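Local coordinates for protein threonine--tRNA ligase catalytic subunit (Aeropyrum pernix, PDB 3A32) that probably catalyses the attachment of threonine to tRNA(Thr) in two steps, through a threonyl-adenylate made with ATP, and carries one zinc ion per subunit, at residues L132-F137 and H166-G171; F283-P288 and E305-H310. All coordinates share one frame; numbering follows the deposited sequence.

Both contacts are largely buried and lie in the large sheet of the class II synthetase core. They share no strand, but strands 159-170 and 306-316 are neighbours in that sheet, and Ile167 O and Ile309 N stand 2.8 Å apart where the two contacts join. His166 of contact 1 and His310 of contact 2 bind the same zinc ion. Their chemistry differs. Contact 1 is a regular antiparallel ladder, partly exposed at its Leu132 and Pro170 end. Contact 2 lies near the end of strand 273-284. Its one direct backbone bond is weak, and a bridging water, a buried carboxylate and aromatic packing join the segments.

Contact 1 (L132-F137 and H166-G171); sequences LPFKVF and HIIVPG. With ZN (zinc ion), chain G.
Phe134 and Ile168 form an antiparallel hydrogen-bonded pair. Ile168 N gives a bond of 2.9 Å to Phe134 O, and Phe134 N bonds back to Ile168 O. Val136 and His166 repeat the pattern, with Val136 N 3.0 Å from His166 O. This is the tight part. Val136 CG1 sits between its backbone N and carbonyl carbon (chi1 59°), which sets it 3.4 Å from His166 O. Phe134, Val136, His166 and Ile168 share one face, which packs on helix 112-126. The strands belong to the large, mainly antiparallel sheet of the class II synthetase core. His166 ties them to the zinc site: its NE2 binds zinc at 2.0 Å, while its ND1 is hydrogen-bonded to His115. On the other face Lys135 CG runs beside Ile167 CG2 at 4.0 Å, and its NZ leads off to Arg66 O. Beyond the last backbone bond the contact is apolar and more open: Leu132, Pro133 and Pro170 are partly exposed, though Val169 is buried against helix 174-191. Pro133, after a cis peptide bond, sets CB 3.8 Å from Val169 CB. Leu132 lays its CB against Pro170 CG at 3.8 Å. A glycine in place of Pro170 would probably leave Leu132 without its ring partner and the strand end freer to bend.

Contact 2 (F283-P288 and E305-H310); sequences FDFNLP and EVYIIH. With ZN (zinc ion), chain G.
The zinc site of this synthetase takes its His310 ligand from this contact, and Asp284 is the second-shell residue behind it. His310 ND1 binds zinc at 2.1 Å, and Cys112, His166 and a water complete the site. On the far side of the ring, NE2 gives its proton to Asp284 OD2 at 2.6 Å. The bond is nearly straight (176°), lies in the ring plane and uses the anti lone pair of OD2. With the metal bond at ND1 it fixes the rotation of the imidazole, and it would probably make ND1 a stronger donor to the metal. Asp284 CG lies opposite its backbone N (chi1 -163°), which carries the carboxylate toward the histidine. The other oxygen, OD1, accepts a capping bond ahead of the helix that follows: Leu287 N meets it at 2.8 Å from above the carboxylate plane, and Asn286 N adds a weak bond. Leu287 CD1 also touches His310 CE1 at 3.6 Å.

The backbones are parting here. Asp284 N makes only a weak bond to Ile308 O, and a water bridges Asp284 O and Ile308 N. Side chains carry the rest. Ile309 CG1 lies over the centre of one face of the Phe283 ring, a CH-pi contact 4.0 Å from the centroid. Tyr307 CB meets the edge of that ring at Phe283 CE1. Pro288 CB packs on Ile308 CD1 at 3.8 Å.

Strand 306-316 lies between strands 159-170 and 273-284, and Tyr307 is bonded through its backbone to Val169. Phe283 packs against helices 174-191 and 222-243, while Pro288 rests on Tyr294 of helix 293-301.

Contact 1 (L132-F137 and H166-G171)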
loop_
_atom_site.group_PDB
_atom_site.type_symbol
_atom_site.label_atom_id
_atom_site.label_comp_id
_atom_site.label_asym_id
_atom_site.label_seq_id
_atom_site.Cartn_x
_atom_site.Cartn_y
_atom_site.Cartn_z
ATOM N N LEU A 132 1.419 26.828 -2.781
ATOM C CA LEU A 132 0.544 26.758 -1.627
ATOM C C LEU A 132 -0.889 26.925 -2.139
ATOM O O LEU A 132 -1.122 27.674 -3.084
ATOM C CB LEU A 132 0.891 27.868 -0.629
ATOM C CG LEU A 132 2.298 27.890 -0.042
ATOM C CD1 LEU A 132 2.506 29.077 0.912
ATOM C CD2 LEU A 132 2.681 26.511 0.660
ATOM N N PRO A 133 -1.865 26.266 -1.501
ATOM C CA PRO A 133 -1.663 25.378 -0.333
ATOM C C PRO A 133 -0.807 24.113 -0.643
ATOM O O PRO A 133 -0.816 23.578 -1.773
ATOM C CB PRO A 133 -3.095 25.006 0.117
ATOM C CG PRO A 133 -4.021 25.498 -0.958
ATOM C CD PRO A 133 -3.284 26.430 -1.883
ATOM N N PHE A 134 -0.063 23.669 0.362
ATOM C CA PHE A 134 0.735 22.450 0.257
ATOM C C PHE A 134 -0.043 21.387 1.005
ATOM O O PHE A 134 -0.344 21.551 2.199
ATOM C CB PHE A 134 2.094 22.695 0.874
ATOM C CG PHE A 134 2.926 21.472 1.055
ATOM C CD1 PHE A 134 3.801 21.069 0.070
ATOM C CD2 PHE A 134 2.890 20.763 2.259
ATOM C CE1 PHE A 134 4.600 19.925 0.248
ATOM C CE2 PHE A 134 3.679 19.637 2.448
ATOM C CZ PHE A 134 4.545 19.222 1.459
ATOM N N LYS A 135 -0.395 20.314 0.287
ATOM C CA LYS A 135 -1.247 19.260 0.815
ATOM C C LYS A 135 -0.539 17.971 0.640
ATOM O O LYS A 135 -0.117 17.648 -0.475
ATOM C CB LYS A 135 -2.596 19.226 0.077
ATOM C CG LYS A 135 -3.248 20.621 -0.054
ATOM C CD LYS A 135 -4.687 20.608 -0.547
ATOM C CE LYS A 135 -4.959 19.496 -1.579
ATOM N NZ LYS A 135 -6.188 19.798 -2.412
ATOM N N VAL A 136 -0.391 17.237 1.753
ATOM C CA VAL A 136 0.332 15.962 1.790
ATOM C C VAL A 136 -0.573 14.876 2.467
ATOM O O VAL A 136 -1.071 15.106 3.585
ATOM C CB VAL A 136 1.713 16.145 2.484
ATOM C CG1 VAL A 136 1.586 16.678 3.953
ATOM C CG2 VAL A 136 2.516 14.916 2.451
ATOM N N PHE A 137 -0.759 13.735 1.790
ATOM C CA PHE A 137 -1.603 12.632 2.256
ATOM C C PHE A 137 -0.764 11.377 2.558
ATOM O O PHE A 137 0.145 11.059 1.804
ATOM C CB PHE A 137 -2.649 12.218 1.198
ATOM C CG PHE A 137 -3.402 10.966 1.576
ATOM C CD1 PHE A 137 -4.404 11.010 2.548
ATOM C CD2 PHE A 137 -3.081 9.734 1.008
ATOM C CE1 PHE A 137 -5.068 9.886 2.927
ATOM C CE2 PHE A 137 -3.775 8.590 1.380
ATOM C CZ PHE A 137 -4.758 8.655 2.338
ATOM N N HIS A 166 -1.855 16.600 5.950
ATOM C CA HIS A 166 -1.517 17.885 6.487
ATOM C C HIS A 166 -1.556 18.938 5.393
ATOM O O HIS A 166 -1.138 18.698 4.248
ATOM C CB HIS A 166 -0.169 17.821 7.240
ATOM C CG HIS A 166 -0.250 16.944 8.447
ATOM N ND1 HIS A 166 -0.011 15.591 8.392
ATOM C CD2 HIS A 166 -0.694 17.194 9.697
ATOM C CE1 HIS A 166 -0.238 15.051 9.571
ATOM N NE2 HIS A 166 -0.648 16.003 10.385
ATOM N N ILE A 167 -2.110 20.094 5.745
ATOM C CA ILE A 167 -2.306 21.162 4.801
ATOM C C ILE A 167 -1.729 22.448 5.362
ATOM O O ILE A 167 -2.047 22.862 6.483
ATOM C CB ILE A 167 -3.807 21.354 4.489
ATOM C CG1 ILE A 167 -4.436 20.028 4.114
ATOM C CG2 ILE A 167 -4.045 22.439 3.364
ATOM C CD1 ILE A 167 -5.794 20.221 3.430
ATOM N N ILE A 168 -0.871 23.080 4.579
ATOM C CA ILE A 168 -0.354 24.416 4.903
ATOM C C ILE A 168 -0.976 25.388 3.899
ATOM O O ILE A 168 -0.653 25.349 2.708
ATOM C CB ILE A 168 1.191 24.413 4.839
ATOM C CG1 ILE A 168 1.703 23.384 5.845
ATOM C CG2 ILE A 168 1.767 25.832 5.046
ATOM C CD1 ILE A 168 3.195 23.168 5.894
ATOM N N VAL A 169 -1.905 26.215 4.376
ATOM C CA VAL A 169 -2.768 26.995 3.473
ATOM C C VAL A 169 -2.763 28.498 3.833
ATOM O O VAL A 169 -2.986 28.827 5.001
ATOM C CB VAL A 169 -4.247 26.482 3.461
ATOM C CG1 VAL A 169 -4.767 26.243 4.820
ATOM C CG2 VAL A 169 -5.102 27.446 2.763
ATOM N N PRO A 170 -2.472 29.399 2.850
ATOM C CA PRO A 170 -2.494 30.844 3.155
ATOM C C PRO A 170 -3.883 31.281 3.520
ATOM O O PRO A 170 -4.854 30.637 3.113
ATOM C CB PRO A 170 -2.121 31.485 1.811
ATOM C CG PRO A 170 -1.334 30.439 1.101
ATOM C CD PRO A 170 -2.087 29.165 1.443
ATOM N N GLY A 171 -3.980 32.389 4.246
ATOM C CA GLY A 171 -5.258 33.003 4.593
ATOM C C GLY A 171 -6.278 33.144 3.475
ATOM O O GLY A 171 -7.475 32.924 3.695
HETATM ZN ZN ZN G . -1.256 15.537 12.216
HETATM O O HOH W 1 -2.772 14.267 11.790
#

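Contact 2 (F283-P288 and E305-H310)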
loop_
_atom_site.group_PDB
_atom_site.type_symbol
_atom_site.label_atom_id
_atom_site.label_comp_id
_atom_site.label_asym_id
_atom_site.label_seq_id
_atom_site.Cartn_x
_atom_site.Cartn_y
_atom_site.Cartn_z
ATOM N N PHE A 283 -6.880 22.613 13.114
ATOM C CA PHE A 283 -5.869 23.658 13.208
ATOM C C PHE A 283 -4.872 23.512 14.347
ATOM O O PHE A 283 -5.170 22.973 15.425
ATOM C CB PHE A 283 -6.569 25.006 13.371
ATOM C CG PHE A 283 -7.308 25.437 12.144
ATOM C CD1 PHE A 283 -6.748 26.375 11.274
ATOM C CD2 PHE A 283 -8.559 24.890 11.843
ATOM C CE1 PHE A 283 -7.431 26.757 10.105
ATOM C CE2 PHE A 283 -9.254 25.278 10.712
ATOM C CZ PHE A 283 -8.695 26.207 9.826
ATOM N N ASP A 284 -3.709 24.085 14.110
ATOM C CA ASP A 284 -2.572 23.889 14.948
ATOM C C ASP A 284 -1.753 25.173 14.915
ATOM O O ASP A 284 -1.307 25.623 13.838
ATOM C CB ASP A 284 -1.782 22.672 14.467
ATOM C CG ASP A 284 -0.820 22.152 15.508
ATOM O OD1 ASP A 284 -0.167 22.999 16.189
ATOM O OD2 ASP A 284 -0.710 20.898 15.634
ATOM N N PHE A 285 -1.631 25.775 16.102
ATOM C CA PHE A 285 -0.880 27.033 16.357
ATOM C C PHE A 285 0.457 26.704 17.029
ATOM O O PHE A 285 1.370 27.526 17.093
ATOM C CB PHE A 285 -1.732 27.960 17.238
ATOM C CG PHE A 285 -3.061 28.310 16.600
ATOM C CD1 PHE A 285 -3.151 28.491 15.190
ATOM C CD2 PHE A 285 -4.201 28.455 17.361
ATOM C CE1 PHE A 285 -4.346 28.789 14.594
ATOM C CE2 PHE A 285 -5.433 28.799 16.753
ATOM C CZ PHE A 285 -5.509 28.948 15.386
ATOM N N ASN A 286 0.569 25.462 17.469
ATOM C CA ASN A 286 1.755 24.944 18.067
ATOM C C ASN A 286 2.844 24.603 17.032
ATOM O O ASN A 286 3.972 25.108 17.148
ATOM C CB ASN A 286 1.384 23.729 18.918
ATOM C CG ASN A 286 2.589 23.113 19.633
ATOM O OD1 ASN A 286 3.345 23.805 20.326
ATOM N ND2 ASN A 286 2.739 21.788 19.503
ATOM N N LEU A 287 2.511 23.747 16.051
ATOM C CA LEU A 287 3.474 23.225 15.057
ATOM C C LEU A 287 4.164 24.306 14.236
ATOM O O LEU A 287 5.347 24.201 13.999
ATOM C CB LEU A 287 2.820 22.188 14.091
ATOM C CG LEU A 287 2.569 20.723 14.493
ATOM C CD1 LEU A 287 1.875 19.870 13.388
ATOM C CD2 LEU A 287 3.828 19.989 15.105
ATOM N N PRO A 288 3.421 25.317 13.745
ATOM C CA PRO A 288 4.110 26.395 13.016
ATOM C C PRO A 288 5.088 27.232 13.847
ATOM O O PRO A 288 5.992 27.878 13.277
ATOM C CB PRO A 288 2.967 27.286 12.504
ATOM C CG PRO A 288 1.756 26.901 13.294
ATOM C CD PRO A 288 1.952 25.488 13.750
ATOM N N GLU A 305 -0.317 35.639 6.870
ATOM C CA GLU A 305 -1.468 34.838 7.295
ATOM C C GLU A 305 -1.466 33.433 6.682
ATOM O O GLU A 305 -1.724 33.269 5.520
ATOM C CB GLU A 305 -2.794 35.526 6.976
ATOM C CG GLU A 305 -3.902 35.091 7.941
ATOM C CD GLU A 305 -5.317 35.414 7.450
ATOM O OE1 GLU A 305 -5.456 36.244 6.511
ATOM O OE2 GLU A 305 -6.290 34.819 8.007
ATOM N N VAL A 306 -1.165 32.427 7.482
ATOM C CA VAL A 306 -1.115 31.053 7.003
ATOM C C VAL A 306 -1.613 30.122 8.121
ATOM O O VAL A 306 -1.445 30.418 9.304
ATOM C CB VAL A 306 0.316 30.658 6.513
ATOM C CG1 VAL A 306 1.310 30.622 7.656
ATOM C CG2 VAL A 306 0.322 29.296 5.772
ATOM N N TYR A 307 -2.204 28.987 7.733
ATOM C CA TYR A 307 -2.713 28.000 8.696
ATOM C C TYR A 307 -2.149 26.618 8.439
ATOM O O TYR A 307 -1.898 26.250 7.289
ATOM C CB TYR A 307 -4.268 27.964 8.673
ATOM C CG TYR A 307 -4.855 29.316 9.045
ATOM C CD1 TYR A 307 -5.043 29.675 10.388
ATOM C CD2 TYR A 307 -5.140 30.270 8.055
ATOM C CE1 TYR A 307 -5.522 30.925 10.724
ATOM C CE2 TYR A 307 -5.626 31.516 8.378
ATOM C CZ TYR A 307 -5.808 31.837 9.723
ATOM O OH TYR A 307 -6.290 33.081 10.050
ATOM N N ILE A 308 -1.976 25.870 9.529
ATOM C CA ILE A 308 -1.536 24.489 9.518
ATOM C C ILE A 308 -2.713 23.595 9.961
ATOM O O ILE A 308 -3.348 23.814 11.020
ATOM C CB ILE A 308 -0.304 24.281 10.423
ATOM C CG1 ILE A 308 0.990 24.711 9.741
ATOM C CG2 ILE A 308 -0.114 22.801 10.714
ATOM C CD1 ILE A 308 1.171 26.212 9.379
ATOM N N ILE A 309 -3.024 22.605 9.130
ATOM C CA ILE A 309 -4.167 21.776 9.395
ATOM C C ILE A 309 -3.769 20.294 9.384
ATOM O O ILE A 309 -3.042 19.847 8.502
ATOM C CB ILE A 309 -5.324 22.071 8.374
ATOM C CG1 ILE A 309 -5.862 23.485 8.567
ATOM C CG2 ILE A 309 -6.451 21.018 8.486
ATOM C CD1 ILE A 309 -6.814 23.985 7.490
ATOM N N HIS A 310 -4.235 19.574 10.394
ATOM C CA HIS A 310 -4.296 18.111 10.412
ATOM C C HIS A 310 -5.707 17.752 9.961
ATOM O O HIS A 310 -6.658 18.378 10.420
ATOM C CB HIS A 310 -4.241 17.587 11.848
ATOM C CG HIS A 310 -3.099 18.094 12.676
ATOM N ND1 HIS A 310 -1.977 17.338 12.923
ATOM C CD2 HIS A 310 -2.936 19.249 13.374
ATOM C CE1 HIS A 310 -1.167 18.005 13.725
ATOM N NE2 HIS A 310 -1.733 19.163 14.022
HETATM ZN ZN ZN G . -1.256 15.537 12.216
HETATM O O HOH W 2 -2.746 27.012 11.956
HETATM O O HOH W 1 -2.772 14.267 11.790
#